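Local coordinates for protein 378aa long hypothetical citrate synthase (PDB 1VGM) that is of unproven function but is probably a mostly helical member of the citrate synthase family, built as a two-chain assembly, at residues K67-I70 with N71-F74; K111-R114 with A115-K118; S156-A159 with A160-K164; I348-E352 with E353-L357. All blocks are in the same frame, centred on the assembly; numbering follows the deposited sequence.

Contact 1 (K67-I70 with N71-F74); sequences KGII and NESF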
loop_
_atom_site.group_PDB
_atom_site.type_symbol
_atom_site.label_atom_id
_atom_site.label_comp_id
_atom_site.label_asym_id
_atom_site.label_seq_id
_atom_site.Cartn_x
_atom_site.Cartn_y
_atom_site.Cartn_z
ATOM N N LYS A 67 10.020 4.555 26.833
ATOM C CA LYS A 67 8.749 4.852 27.492
ATOM C C LYS A 67 8.410 6.346 27.417
ATOM O O LYS A 67 7.246 6.725 27.251
ATOM C CB LYS A 67 8.799 4.388 28.958
ATOM C CG LYS A 67 9.041 2.888 29.121
ATOM C CD LYS A 67 9.108 2.459 30.585
ATOM C CE LYS A 67 9.024 0.937 30.703
ATOM N NZ LYS A 67 9.177 0.428 32.102
ATOM N N GLY A 68 9.435 7.184 27.527
ATOM C CA GLY A 68 9.245 8.618 27.392
ATOM C C GLY A 68 8.741 9.060 26.024
ATOM O O GLY A 68 7.871 9.924 25.923
ATOM N N ILE A 69 9.283 8.478 24.962
ATOM C CA ILE A 69 8.792 8.792 23.630
ATOM C C ILE A 69 7.355 8.306 23.460
ATOM O O ILE A 69 6.493 9.040 22.980
ATOM C CB ILE A 69 9.675 8.147 22.546
ATOM C CG1 ILE A 69 11.075 8.776 22.583
ATOM C CG2 ILE A 69 9.033 8.333 21.171
ATOM C CD1 ILE A 69 12.145 7.966 21.837
ATOM N N ILE A 70 7.105 7.068 23.860
ATOM C CA ILE A 70 5.765 6.507 23.780
ATOM C C ILE A 70 4.773 7.436 24.449
ATOM O O ILE A 70 3.772 7.833 23.844
ATOM C CB ILE A 70 5.695 5.111 24.456
ATOM C CG1 ILE A 70 6.421 4.078 23.585
ATOM C CG2 ILE A 70 4.246 4.694 24.656
ATOM C CD1 ILE A 70 6.719 2.771 24.284
ATOM N N ASN A 71 5.055 7.781 25.701
ATOM C CA ASN A 71 4.060 8.417 26.560
ATOM C C ASN A 71 3.758 9.844 26.117
ATOM O O ASN A 71 2.725 10.405 26.484
ATOM C CB ASN A 71 4.541 8.423 28.014
ATOM C CG ASN A 71 4.307 7.098 28.706
ATOM O OD1 ASN A 71 3.274 6.453 28.498
ATOM N ND2 ASN A 71 5.263 6.682 29.534
ATOM N N GLU A 72 4.659 10.427 25.330
ATOM C CA GLU A 72 4.440 11.774 24.821
ATOM C C GLU A 72 3.894 11.784 23.392
ATOM O O GLU A 72 3.773 12.844 22.788
ATOM C CB GLU A 72 5.741 12.592 24.886
ATOM C CG GLU A 72 6.769 12.232 23.822
ATOM C CD GLU A 72 8.126 12.887 24.067
ATOM O OE1 GLU A 72 9.093 12.560 23.348
ATOM O OE2 GLU A 72 8.226 13.732 24.978
ATOM N N SER A 73 3.562 10.614 22.850
ATOM C CA SER A 73 3.261 10.524 21.424
ATOM C C SER A 73 1.893 9.931 21.065
ATOM O O SER A 73 1.678 9.538 19.917
ATOM C CB SER A 73 4.352 9.723 20.716
ATOM O OG SER A 73 5.621 10.321 20.891
ATOM N N PHE A 74 0.969 9.872 22.023
ATOM C CA PHE A 74 -0.332 9.227 21.794
ATOM C C PHE A 74 -1.317 10.103 21.019
ATOM O O PHE A 74 -2.244 9.598 20.379
ATOM C CB PHE A 74 -0.968 8.815 23.129
ATOM C CG PHE A 74 -0.388 7.556 23.715
ATOM C CD1 PHE A 74 0.061 7.535 25.034
ATOM C CD2 PHE A 74 -0.304 6.385 22.958
ATOM C CE1 PHE A 74 0.598 6.370 25.594
ATOM C CE2 PHE A 74 0.232 5.215 23.503
ATOM C CZ PHE A 74 0.678 5.205 24.828
#
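Asn71 closes helix 60-71 with a regular helical bond, its N reaching Lys67 O at 2.9 Å. Its side chain turns back beside its own backbone N (chi1 -81°), which lays CB and the amide against the Lys67 carbonyl. ND2 comes near that oxygen, but the angle is too poor for a hydrogen bond. Glu72 leaves the helical backbone range. Its N hydrogen-bonds Ile69 O at 3.3 Å from well above the plane of that carbonyl, and makes a second, weak bond to Gly68 O. The Glu72 chain leads off between its own N and carbonyl carbon (chi1 75°), so that CG rests against the Gly68 and Ile69 carbonyl oxygens before the extended chain runs past Ile69 CA. Ser73 points toward the helix end and grips it twice. OG donates to Ile69 O at 2.6 Å, reaching that oxygen from the face opposite to the one Glu72 N uses, while Ser73 N bonds to Ile70 O at 3.0 Å. Phe74 then swings its ring beneath the same Ile70 carbonyl, whose oxygen stands 3.8 Å above the ring plane, over its centre. The rim atom CZ of Phe74 meets Ile70 CG2 at 3.6 Å, and the ring also touches Ile146 and Pro147. Ile70 itself packs on Val122 and Ile49. Two carbonyls at the helix end are thus taken up locally, Ile69 O by a hydroxyl and a backbone N-H, Ile70 O by a backbone N-H with an aromatic face alongside, where Ile70, Ser73 and Phe74 are buried.

Contact 2 (K111-R114 with A115-K118); sequences KWNR and ATNK
Asn113 and Asn117 hold the tight half of this turn. Asn117 OD1 accepts from Asn113 N at 2.9 Å along an almost straight N-H (171°), with the donor above the amide carbonyl plane. In return Asn113 O takes Thr116 N at 2.8 Å, closing a beta turn, and, more weakly, Asn117 N. The Asn113 side chain stretches away from its own N (chi1 -176°) and brings OD1 round to Ala115 N, 2.8 Å off and in the plane of the amide carbonyl, an Asx turn. Trp112 meets the Asn117 amide edge-on: ND2 lies in the ring plane, 3.6 Å from Trp112 CE3, with the two flat groups nearly perpendicular.

The outer side is looser and bridged by waters. At the junction of the two halves, one water donates to Lys111 O and Asn117 OD1. Another accepts from Lys118 NZ at 2.7 Å and lies 2.7 Å from Arg114 O, to which it may donate.

The turn leads from the loop after helix 93-108 into helix 117-139. Thr116 holds the N-cap position, but its hydroxyl makes no capping bond and donates to the first water. Trp112 packs on helix 203-214 at Met203, its NE1 bonded to Ser201 O, and on Val351 of helix 331-353, whose Glu352 receives Asn117 ND2.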
loop_
_atom_site.group_PDB
_atom_site.type_symbol
_atom_site.label_atom_id
_atom_site.label_comp_id
_atom_site.label_asym_id
_atom_site.label_seq_id
_atom_site.Cartn_x
_atom_site.Cartn_y
_atom_site.Cartn_z
ATOM N N LYS A 111 10.013 13.093 7.020
ATOM C CA LYS A 111 11.157 12.775 6.177
ATOM C C LYS A 111 11.943 11.613 6.764
ATOM O O LYS A 111 12.042 11.474 7.986
ATOM C CB LYS A 111 12.082 13.988 6.055
ATOM C CG LYS A 111 11.496 15.154 5.278
ATOM C CD LYS A 111 12.502 16.294 5.224
ATOM C CE LYS A 111 11.882 17.583 4.711
ATOM N NZ LYS A 111 12.910 18.663 4.661
ATOM N N TRP A 112 12.510 10.789 5.892
ATOM C CA TRP A 112 13.501 9.814 6.320
ATOM C C TRP A 112 14.801 10.502 6.734
ATOM O O TRP A 112 15.293 11.407 6.051
ATOM C CB TRP A 112 13.789 8.823 5.194
ATOM C CG TRP A 112 12.638 7.902 4.876
ATOM C CD1 TRP A 112 11.648 8.113 3.961
ATOM C CD2 TRP A 112 12.395 6.606 5.445
ATOM N NE1 TRP A 112 10.802 7.021 3.918
ATOM C CE2 TRP A 112 11.241 6.082 4.818
ATOM C CE3 TRP A 112 13.060 5.824 6.402
ATOM C CZ2 TRP A 112 10.740 4.807 5.114
ATOM C CZ3 TRP A 112 12.557 4.553 6.699
ATOM C CH2 TRP A 112 11.410 4.060 6.053
ATOM N N ASN A 113 15.362 10.054 7.852
ATOM C CA ASN A 113 16.550 10.679 8.433
ATOM C C ASN A 113 17.114 9.697 9.450
ATOM O O ASN A 113 16.457 9.374 10.437
ATOM C CB ASN A 113 16.162 11.987 9.136
ATOM C CG ASN A 113 17.358 12.731 9.679
ATOM O OD1 ASN A 113 18.258 12.133 10.274
ATOM N ND2 ASN A 113 17.378 14.046 9.483
ATOM N N ARG A 114 18.319 9.205 9.213
ATOM C CA ARG A 114 18.827 8.131 10.050
ATOM C C ARG A 114 19.084 8.598 11.484
ATOM O O ARG A 114 19.244 7.781 12.392
ATOM C CB ARG A 114 20.101 7.541 9.442
ATOM C CG ARG A 114 21.222 8.532 9.228
ATOM C CD ARG A 114 22.356 7.893 8.433
ATOM N NE ARG A 114 22.976 6.784 9.152
ATOM C CZ ARG A 114 23.612 6.905 10.315
ATOM N NH1 ARG A 114 24.167 5.840 10.881
ATOM N NH2 ARG A 114 23.694 8.086 10.915
ATOM N N ALA A 115 19.099 9.910 11.697
ATOM C CA ALA A 115 19.201 10.438 13.056
ATOM C C ALA A 115 17.867 10.401 13.801
ATOM O O ALA A 115 17.847 10.484 15.025
ATOM C CB ALA A 115 19.744 11.870 13.034
ATOM N N THR A 116 16.752 10.281 13.083
ATOM C CA THR A 116 15.451 10.308 13.757
ATOM C C THR A 116 14.518 9.142 13.424
ATOM O O THR A 116 13.426 9.038 13.990
ATOM C CB THR A 116 14.680 11.627 13.470
ATOM O OG1 THR A 116 14.506 11.785 12.060
ATOM C CG2 THR A 116 15.435 12.821 14.009
ATOM N N ASN A 117 14.930 8.271 12.509
ATOM C CA ASN A 117 14.022 7.236 12.020
ATOM C C ASN A 117 13.509 6.355 13.159
ATOM O O ASN A 117 12.335 6.000 13.183
ATOM C CB ASN A 117 14.711 6.365 10.969
ATOM C CG ASN A 117 14.775 7.035 9.600
ATOM O OD1 ASN A 117 14.032 7.969 9.322
ATOM N ND2 ASN A 117 15.667 6.552 8.741
ATOM N N LYS A 118 14.387 6.006 14.098
ATOM C CA LYS A 118 14.048 5.050 15.151
ATOM C C LYS A 118 13.090 5.680 16.151
ATOM O O LYS A 118 12.145 5.040 16.614
ATOM C CB LYS A 118 15.310 4.586 15.894
ATOM C CG LYS A 118 16.131 3.548 15.144
ATOM C CD LYS A 118 17.391 3.167 15.907
ATOM C CE LYS A 118 18.559 4.064 15.532
ATOM N NZ LYS A 118 19.148 3.683 14.218
HETATM O O HOH W 1 12.787 10.088 10.489
HETATM O O HOH W 2 17.095 7.143 14.756
HETATM O O HOH W 3 17.941 5.366 12.541
#

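Contact 3 (S156-A159 with A160-K164); sequences SFLA and ATFGK
Ala160, Thr161 and Phe162 continue helix 153-162 with regular i to i-4 backbone bonds, to Ser156 O, Phe157 O and Leu158 O, before Gly163 turns to positive phi (70°) and its N makes a short but bent, weak bond to Ala159 O. The side-chain contact centres on Thr161. Its OG1 sits beside its own backbone N (chi1 -65°), where it can donate to Phe157 O at 3.0 Å, coming from above that carbonyl plane while Thr161 N approaches the same oxygen closer to the plane. Phe157, with CG anti to its N (chi1 170°), places its ring under this hydroxyl: OG1 of Thr161 stands over one face, displaced toward the rim, 3.4 Å from Phe157 CE1. Further along, Phe162 CD1 approaches Leu158 O at 3.5 Å, and its CE1 is in looser apolar contact with Leu158 CD2. The Phe162 ring also packs edge-to-face with Tyr136 and Phe326. Past the glycine the chain folds back over the helix end, and Lys164 O meets Ala159 CA in a CA-H...O contact of 3.4 Å. A water donates to Lys164 O at 2.7 Å and weakly to Leu158 O. Two donors of one residue therefore share Phe157 O, so the threonine hydroxyl can lie against an aromatic face among buried residues with its proton committed to the backbone, while Ala159 O is met weakly by Gly163 N, and Ala160 O by Arg137 NE.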
loop_
_atom_site.group_PDB
_atom_site.type_symbol
_atom_site.label_atom_id
_atom_site.label_comp_id
_atom_site.label_asym_id
_atom_site.label_seq_id
_atom_site.Cartn_x
_atom_site.Cartn_y
_atom_site.Cartn_z
ATOM N N SER A 156 -1.703 1.292 28.856
ATOM C CA SER A 156 -2.238 2.492 28.227
ATOM C C SER A 156 -3.203 2.171 27.090
ATOM O O SER A 156 -4.233 2.836 26.941
ATOM C CB SER A 156 -1.100 3.370 27.707
ATOM O OG SER A 156 -0.398 3.951 28.791
ATOM N N PHE A 157 -2.878 1.157 26.287
ATOM C CA PHE A 157 -3.756 0.775 25.188
ATOM C C PHE A 157 -5.064 0.214 25.751
ATOM O O PHE A 157 -6.152 0.609 25.327
ATOM C CB PHE A 157 -3.077 -0.262 24.283
ATOM C CG PHE A 157 -3.994 -0.878 23.268
ATOM C CD1 PHE A 157 -4.615 -0.087 22.300
ATOM C CD2 PHE A 157 -4.269 -2.242 23.300
ATOM C CE1 PHE A 157 -5.488 -0.651 21.367
ATOM C CE2 PHE A 157 -5.140 -2.825 22.370
ATOM C CZ PHE A 157 -5.759 -2.027 21.407
ATOM N N LEU A 158 -4.953 -0.699 26.715
ATOM C CA LEU A 158 -6.127 -1.375 27.252
ATOM C C LEU A 158 -7.062 -0.395 27.951
ATOM O O LEU A 158 -8.282 -0.524 27.848
ATOM C CB LEU A 158 -5.720 -2.471 28.240
ATOM C CG LEU A 158 -5.063 -3.711 27.618
ATOM C CD1 LEU A 158 -4.704 -4.701 28.711
ATOM C CD2 LEU A 158 -6.001 -4.349 26.612
ATOM N N ALA A 159 -6.491 0.574 28.661
ATOM C CA ALA A 159 -7.278 1.539 29.420
ATOM C C ALA A 159 -8.064 2.481 28.503
ATOM O O ALA A 159 -9.220 2.805 28.770
ATOM C CB ALA A 159 -6.361 2.345 30.358
ATOM N N ALA A 160 -7.432 2.910 27.418
ATOM C CA ALA A 160 -8.097 3.761 26.440
ATOM C C ALA A 160 -9.232 2.997 25.767
ATOM O O ALA A 160 -10.335 3.514 25.591
ATOM C CB ALA A 160 -7.095 4.223 25.406
ATOM N N THR A 161 -8.947 1.759 25.385
ATOM C CA THR A 161 -9.908 0.945 24.662
ATOM C C THR A 161 -11.180 0.730 25.484
ATOM O O THR A 161 -12.285 0.986 25.001
ATOM C CB THR A 161 -9.291 -0.420 24.287
ATOM O OG1 THR A 161 -8.210 -0.206 23.370
ATOM C CG2 THR A 161 -10.328 -1.329 23.638
ATOM N N PHE A 162 -11.025 0.267 26.721
ATOM C CA PHE A 162 -12.173 -0.157 27.517
ATOM C C PHE A 162 -12.575 0.853 28.597
ATOM O O PHE A 162 -13.595 0.679 29.268
ATOM C CB PHE A 162 -11.886 -1.527 28.142
ATOM C CG PHE A 162 -11.653 -2.613 27.125
ATOM C CD1 PHE A 162 -10.395 -3.208 26.989
ATOM C CD2 PHE A 162 -12.673 -2.987 26.250
ATOM C CE1 PHE A 162 -10.156 -4.160 25.995
ATOM C CE2 PHE A 162 -12.448 -3.937 25.252
ATOM C CZ PHE A 162 -11.185 -4.523 25.119
ATOM N N GLY A 163 -11.777 1.906 28.752
ATOM C CA GLY A 163 -12.165 3.001 29.616
ATOM C C GLY A 163 -12.156 2.636 31.085
ATOM O O GLY A 163 -12.922 3.178 31.875
ATOM N N LYS A 164 -11.263 1.729 31.448
ATOM C CA LYS A 164 -11.278 1.053 32.728
ATOM C C LYS A 164 -9.843 0.622 32.997
ATOM O O LYS A 164 -9.102 0.301 32.057
ATOM C CB LYS A 164 -12.169 -0.189 32.633
ATOM C CG LYS A 164 -12.619 -0.787 33.948
ATOM C CD LYS A 164 -13.523 -2.000 33.756
ATOM C CE LYS A 164 -13.165 -2.799 32.505
ATOM N NZ LYS A 164 -14.042 -3.993 32.315
HETATM O O HOH W 4 -8.910 -1.916 30.541
#

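Contact 4 (I348-E352 with E353-L357); sequences IEYVE and EQHRL
Tyr350 reaches along the departing chain and donates its OH to Arg356 O, 2.6 Å away, in the carbonyl plane and on a lone pair. The side chain is directed away from its own N (chi1 -166°), which carries the ring past the helix end and under the following residues: Gln354 O stands 3.8 Å above one face, toward the rim, with His355 CA slightly higher above the same face. His355 CB rests against Val351 O at 3.5 Å, and a first torsion of 178° swings the imidazole so that NE2 reaches Ser198 O.

Gln354 CB lies against Tyr350 O, which accepts Gln354 N at 2.9 Å, and its OE1 bonds Thr16 N. Glu353 N closes the turn before it on Glu349 O, also 2.9 Å. The Glu349 carboxylate turns to a salt bridge with Lys15, which may ease the proximity of the Glu353 carboxylate. A water donating to Val351 O and accepting from His355 N fills in where the helical bonds run out.

This is a C-terminal helix end at which a tyrosine of the last helical turn hydrogen-bonds the carbonyl of the extended segment that leaves it, here the exit of helix 331-353 toward strand 361-364, beside Leu218 and Gly8 of the second subunit.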
loop_
_atom_site.group_PDB
_atom_site.type_symbol
_atom_site.label_atom_id
_atom_site.label_comp_id
_atom_site.label_asym_id
_atom_site.label_seq_id
_atom_site.Cartn_x
_atom_site.Cartn_y
_atom_site.Cartn_z
ATOM N N ILE A 348 13.083 0.287 7.890
ATOM C CA ILE A 348 14.242 1.055 8.332
ATOM C C ILE A 348 15.523 0.333 7.921
ATOM O O ILE A 348 16.460 0.957 7.421
ATOM C CB ILE A 348 14.232 1.260 9.875
ATOM C CG1 ILE A 348 13.099 2.210 10.260
ATOM C CG2 ILE A 348 15.552 1.860 10.341
ATOM C CD1 ILE A 348 12.981 2.452 11.749
ATOM N N GLU A 349 15.562 -0.982 8.124
ATOM C CA GLU A 349 16.665 -1.794 7.609
ATOM C C GLU A 349 16.821 -1.568 6.118
ATOM O O GLU A 349 17.921 -1.294 5.633
ATOM C CB GLU A 349 16.408 -3.281 7.863
ATOM C CG GLU A 349 17.020 -3.813 9.140
ATOM C CD GLU A 349 16.867 -5.316 9.282
ATOM O OE1 GLU A 349 17.647 -5.912 10.056
ATOM O OE2 GLU A 349 15.971 -5.901 8.631
ATOM N N TYR A 350 15.716 -1.692 5.389
ATOM C CA TYR A 350 15.753 -1.562 3.938
ATOM C C TYR A 350 16.279 -0.194 3.518
ATOM O O TYR A 350 17.201 -0.100 2.706
ATOM C CB TYR A 350 14.366 -1.769 3.329
ATOM C CG TYR A 350 14.421 -1.986 1.830
ATOM C CD1 TYR A 350 14.838 -3.207 1.303
ATOM C CD2 TYR A 350 14.074 -0.971 0.939
ATOM C CE1 TYR A 350 14.907 -3.420 -0.077
ATOM C CE2 TYR A 350 14.142 -1.171 -0.449
ATOM C CZ TYR A 350 14.560 -2.402 -0.945
ATOM O OH TYR A 350 14.650 -2.621 -2.303
ATOM N N VAL A 351 15.685 0.864 4.063
ATOM C CA VAL A 351 16.025 2.207 3.616
ATOM C C VAL A 351 17.445 2.566 4.045
ATOM O O VAL A 351 18.222 3.079 3.246
ATOM C CB VAL A 351 15.035 3.265 4.162
ATOM C CG1 VAL A 351 15.513 4.664 3.802
ATOM C CG2 VAL A 351 13.665 3.031 3.580
ATOM N N GLU A 352 17.802 2.281 5.294
ATOM C CA GLU A 352 19.117 2.705 5.786
ATOM C C GLU A 352 20.280 1.848 5.302
ATOM O O GLU A 352 21.402 2.354 5.138
ATOM C CB GLU A 352 19.127 2.756 7.306
ATOM C CG GLU A 352 18.148 3.768 7.865
ATOM C CD GLU A 352 18.301 3.940 9.359
ATOM O OE1 GLU A 352 19.033 3.136 9.966
ATOM O OE2 GLU A 352 17.692 4.876 9.918
ATOM N N GLU A 353 20.025 0.568 5.054
ATOM C CA GLU A 353 21.127 -0.359 4.801
ATOM C C GLU A 353 21.098 -1.120 3.475
ATOM O O GLU A 353 22.124 -1.680 3.062
ATOM C CB GLU A 353 21.222 -1.365 5.942
ATOM C CG GLU A 353 21.595 -0.775 7.303
ATOM C CD GLU A 353 21.623 -1.829 8.413
ATOM O OE1 GLU A 353 22.363 -2.826 8.268
ATOM O OE2 GLU A 353 20.908 -1.666 9.429
ATOM N N GLN A 354 19.943 -1.178 2.812
ATOM C CA GLN A 354 19.815 -2.018 1.627
ATOM C C GLN A 354 19.041 -1.381 0.477
ATOM O O GLN A 354 18.450 -2.098 -0.334
ATOM C CB GLN A 354 19.118 -3.328 1.974
ATOM C CG GLN A 354 19.715 -4.107 3.113
ATOM C CD GLN A 354 18.897 -5.337 3.445
ATOM O OE1 GLN A 354 18.805 -6.270 2.644
ATOM N NE2 GLN A 354 18.292 -5.345 4.631
ATOM N N HIS A 355 19.019 -0.056 0.397
ATOM C CA HIS A 355 17.990 0.577 -0.404
ATOM C C HIS A 355 18.219 0.407 -1.889
ATOM O O HIS A 355 19.328 0.580 -2.388
ATOM C CB HIS A 355 17.864 2.067 -0.118
ATOM C CG HIS A 355 16.838 2.732 -0.980
ATOM N ND1 HIS A 355 17.152 3.323 -2.184
ATOM C CD2 HIS A 355 15.489 2.788 -0.873
ATOM C CE1 HIS A 355 16.041 3.711 -2.786
ATOM N NE2 HIS A 355 15.018 3.397 -2.013
ATOM N N ARG A 356 17.139 0.083 -2.586
ATOM C CA ARG A 356 17.126 0.004 -4.036
ATOM C C ARG A 356 15.663 0.169 -4.431
ATOM O O ARG A 356 14.797 -0.521 -3.888
ATOM C CB ARG A 356 17.647 -1.367 -4.483
ATOM C CG ARG A 356 17.740 -1.570 -5.988
ATOM C CD ARG A 356 18.845 -0.725 -6.604
ATOM N NE ARG A 356 20.022 -0.637 -5.742
ATOM C CZ ARG A 356 20.746 0.469 -5.578
ATOM N NH1 ARG A 356 20.457 1.568 -6.268
ATOM N NH2 ARG A 356 21.759 0.485 -4.720
ATOM N N LEU A 357 15.388 1.094 -5.350
ATOM C CA LEU A 357 14.038 1.255 -5.886
ATOM C C LEU A 357 13.561 -0.080 -6.448
ATOM O O LEU A 357 14.317 -0.780 -7.113
ATOM C CB LEU A 357 14.017 2.312 -6.996
ATOM C CG LEU A 357 12.658 2.492 -7.679
ATOM C CD1 LEU A 357 11.698 3.196 -6.727
ATOM C CD2 LEU A 357 12.822 3.285 -8.972
HETATM O O HOH W 5 20.560 1.920 1.982
#

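In the fold
The four contacts follow one another along the chain of this citrate synthase relative, each at the end or start of a helix: contacts 1, 3 and 4 at the ends of helices 60-71, 153-162 and 331-353, contact 2 at the start of helix 117-139. Contacts 2 and 4 lie closest, centres about 12 Å apart, and touch through side chains of helix 331-353, among them Glu352 against Arg114. Contacts 1 and 3, about 16 Å apart, meet where Phe74 packs on Ser156. Contacts 3 and 4 are farthest apart, about 36 Å between centres. Helix 117-139 touches contacts 1 and 3 after beginning in contact 2, so one helix links three of these sites, while contact 4 leads on to the second subunit.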